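Protease VP4 (Blotched snakehead virus, PDB 2GEF) acts as a birnavirus serine protease with a serine/lysine catalytic dyad, and probably cleaves the viral structural polyprotein from which it derives. Local coordinates at residues 47-53 with 103-109. Numbering follows the deposited sequence.
Sequences LYIAVRG and DLTILPV
The ring of P108 lies across one face of the Y48 phenol: P108 CB stands 3.8 Å from the ring centroid, 17° off its normal, a CH-pi contact, with P108 CA also above the centre of the ring. The two side chains diverge from the backbone, but with CG beside its backbone N (chi1 -78°), Y48 brings its ring against P108 and toward I106 CD1, and its hydroxyl continues past the proline to a hydrogen bond with N127. A50, R52, L104 and I106 share one face of the sheet. Here the short side chain of A50 lets I106 CG2 sit against it, 3.8 Å from A50 CB, while L104 CD2 borders it from the next pair. The opposite face carries L47, I49, V51, T105, L107 and V109; V109 CG1 pushes against I49 CG2 at 3.6 Å, the two side chains crossing at about a right angle, and V109 CG2 leans on L47 CB.

Between the two faces the strands run antiparallel. I49 with L107 and V51 with T105 are hydrogen-bonded pairs, the latter nearly straight at V51 N to T105 O (2.9 Å, 175°). As segment 47-53 leaves the strand at G53, G53 N bonds D103 O, and T105 OG1 donates to a lone pair of G53 O at 2.9 Å, in the carbonyl plane; H55 N also bonds this hydroxyl. At the other end, a water bridges L47 N and V109 O.

Strand 104-109 joins strand 43-52 to strand 75-77 within a mixed sheet, and L47 approaches the catalytic K173 to about 7 Å between side chains. Largely apolar packing on both faces, with backbone polar groups paired between them, is consistent with a mostly buried strand pair, more open at the G53/D103 end, close to the catalytic dyad.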
loop_
_atom_site.group_PDB
_atom_site.type_symbol
_atom_site.label_atom_id
_atom_site.label_comp_id
_atom_site.label_asym_id
_atom_site.label_seq_id
_atom_site.Cartn_x
_atom_site.Cartn_y
_atom_site.Cartn_z
ATOM N N LEU A 47 -0.250 -2.576 -6.770
ATOM C CA LEU A 47 0.131 -1.457 -5.832
ATOM C C LEU A 47 -0.761 -0.308 -5.855
ATOM O O LEU A 47 -1.385 -0.021 -6.835
ATOM C CB LEU A 47 1.514 -0.995 -6.179
ATOM C CG LEU A 47 2.494 -2.162 -5.955
ATOM C CD1 LEU A 47 3.831 -1.566 -6.343
ATOM C CD2 LEU A 47 2.577 -2.790 -4.593
ATOM N N TYR A 48 -0.864 0.325 -4.716
ATOM C CA TYR A 48 -1.485 1.630 -4.492
ATOM C C TYR A 48 -0.447 2.445 -3.759
ATOM O O TYR A 48 0.445 1.881 -3.108
ATOM C CB TYR A 48 -2.741 1.544 -3.590
ATOM C CG TYR A 48 -4.057 1.057 -4.217
ATOM C CD1 TYR A 48 -4.133 -0.092 -5.010
ATOM C CD2 TYR A 48 -5.205 1.727 -3.976
ATOM C CE1 TYR A 48 -5.351 -0.526 -5.563
ATOM C CE2 TYR A 48 -6.403 1.321 -4.538
ATOM C CZ TYR A 48 -6.494 0.226 -5.322
ATOM O OH TYR A 48 -7.835 -0.090 -5.816
ATOM N N ILE A 49 -0.600 3.733 -3.832
ATOM C CA ILE A 49 0.303 4.673 -3.196
ATOM C C ILE A 49 -0.520 5.429 -2.251
ATOM O O ILE A 49 -1.568 5.778 -2.659
ATOM C CB ILE A 49 1.034 5.653 -4.117
ATOM C CG1 ILE A 49 2.209 6.233 -3.293
ATOM C CG2 ILE A 49 0.072 6.743 -4.813
ATOM C CD1 ILE A 49 3.090 7.070 -4.023
ATOM N N ALA A 50 -0.139 5.457 -0.967
ATOM C CA ALA A 50 -0.790 6.358 0.005
ATOM C C ALA A 50 0.006 7.691 -0.050
ATOM O O ALA A 50 1.300 7.673 0.060
ATOM C CB ALA A 50 -0.629 5.832 1.349
ATOM N N VAL A 51 -0.730 8.798 -0.182
ATOM C CA VAL A 51 -0.069 10.207 -0.149
ATOM C C VAL A 51 -0.800 11.009 0.849
ATOM O O VAL A 51 -2.031 10.953 0.941
ATOM C CB VAL A 51 -0.059 10.887 -1.577
ATOM C CG1 VAL A 51 1.014 12.123 -1.603
ATOM C CG2 VAL A 51 0.487 9.869 -2.533
ATOM N N ARG A 52 -0.063 11.729 1.656
ATOM C CA ARG A 52 -0.727 12.731 2.567
ATOM C C ARG A 52 -1.394 13.930 1.869
ATOM O O ARG A 52 -0.930 14.463 0.871
ATOM C CB ARG A 52 0.167 13.096 3.772
ATOM C CG ARG A 52 1.615 13.669 3.432
ATOM C CD ARG A 52 2.263 14.434 4.606
ATOM N NE ARG A 52 3.559 15.066 4.232
ATOM C CZ ARG A 52 4.719 14.431 4.192
ATOM N NH1 ARG A 52 5.763 15.147 3.900
ATOM N NH2 ARG A 52 4.850 13.086 4.341
ATOM N N GLY A 53 -2.538 14.282 2.424
ATOM C CA GLY A 53 -3.421 15.439 2.028
ATOM C C GLY A 53 -4.517 14.799 1.176
ATOM O O GLY A 53 -4.587 13.581 1.031
ATOM N N ASP A 103 -4.883 13.833 6.916
ATOM C CA ASP A 103 -5.639 13.005 5.956
ATOM C C ASP A 103 -4.734 12.363 4.935
ATOM O O ASP A 103 -3.679 12.878 4.621
ATOM C CB ASP A 103 -6.723 13.859 5.222
ATOM C CG ASP A 103 -7.775 14.439 6.203
ATOM O OD1 ASP A 103 -7.897 14.009 7.325
ATOM O OD2 ASP A 103 -8.505 15.381 5.857
ATOM N N LEU A 104 -5.151 11.301 4.318
ATOM C CA LEU A 104 -4.287 10.748 3.274
ATOM C C LEU A 104 -5.284 10.305 2.247
ATOM O O LEU A 104 -6.477 10.217 2.570
ATOM C CB LEU A 104 -3.466 9.524 3.748
ATOM C CG LEU A 104 -2.258 9.667 4.757
ATOM C CD1 LEU A 104 -2.645 9.139 6.157
ATOM C CD2 LEU A 104 -0.996 8.840 4.235
ATOM N N THR A 105 -4.801 10.104 1.019
ATOM C CA THR A 105 -5.565 9.544 -0.031
ATOM C C THR A 105 -4.773 8.406 -0.575
ATOM O O THR A 105 -3.531 8.531 -0.667
ATOM C CB THR A 105 -5.641 10.645 -1.136
ATOM O OG1 THR A 105 -6.254 11.784 -0.561
ATOM C CG2 THR A 105 -6.591 10.235 -2.180
ATOM N N ILE A 106 -5.393 7.285 -0.938
ATOM C CA ILE A 106 -4.646 6.185 -1.586
ATOM C C ILE A 106 -5.170 6.032 -3.038
ATOM O O ILE A 106 -6.315 6.381 -3.358
ATOM C CB ILE A 106 -4.799 4.859 -0.765
ATOM C CG1 ILE A 106 -6.273 4.515 -0.682
ATOM C CG2 ILE A 106 -4.276 5.069 0.634
ATOM C CD1 ILE A 106 -6.728 3.125 -0.240
ATOM N N LEU A 107 -4.294 5.644 -3.926
ATOM C CA LEU A 107 -4.542 5.650 -5.373
ATOM C C LEU A 107 -3.949 4.411 -6.018
ATOM O O LEU A 107 -2.765 4.043 -5.711
ATOM C CB LEU A 107 -3.916 6.892 -6.090
ATOM C CG LEU A 107 -4.372 8.273 -5.498
ATOM C CD1 LEU A 107 -3.363 9.386 -5.854
ATOM C CD2 LEU A 107 -5.711 8.596 -5.957
ATOM N N PRO A 108 -4.698 3.773 -6.929
ATOM C CA PRO A 108 -4.027 2.607 -7.581
ATOM C C PRO A 108 -2.918 3.124 -8.446
ATOM O O PRO A 108 -3.041 4.169 -8.969
ATOM C CB PRO A 108 -5.166 1.891 -8.375
ATOM C CG PRO A 108 -6.429 2.807 -8.156
ATOM C CD PRO A 108 -6.052 4.049 -7.427
ATOM N N VAL A 109 -1.791 2.429 -8.567
ATOM C CA VAL A 109 -0.722 2.856 -9.487
ATOM C C VAL A 109 -0.172 1.664 -10.399
ATOM O O VAL A 109 0.111 0.546 -9.860
ATOM C CB VAL A 109 0.392 3.476 -8.686
ATOM C CG1 VAL A 109 -0.160 4.499 -7.665
ATOM C CG2 VAL A 109 1.139 2.433 -7.926
HETATM O O HOH W 1 0.542 -2.118 -9.816
#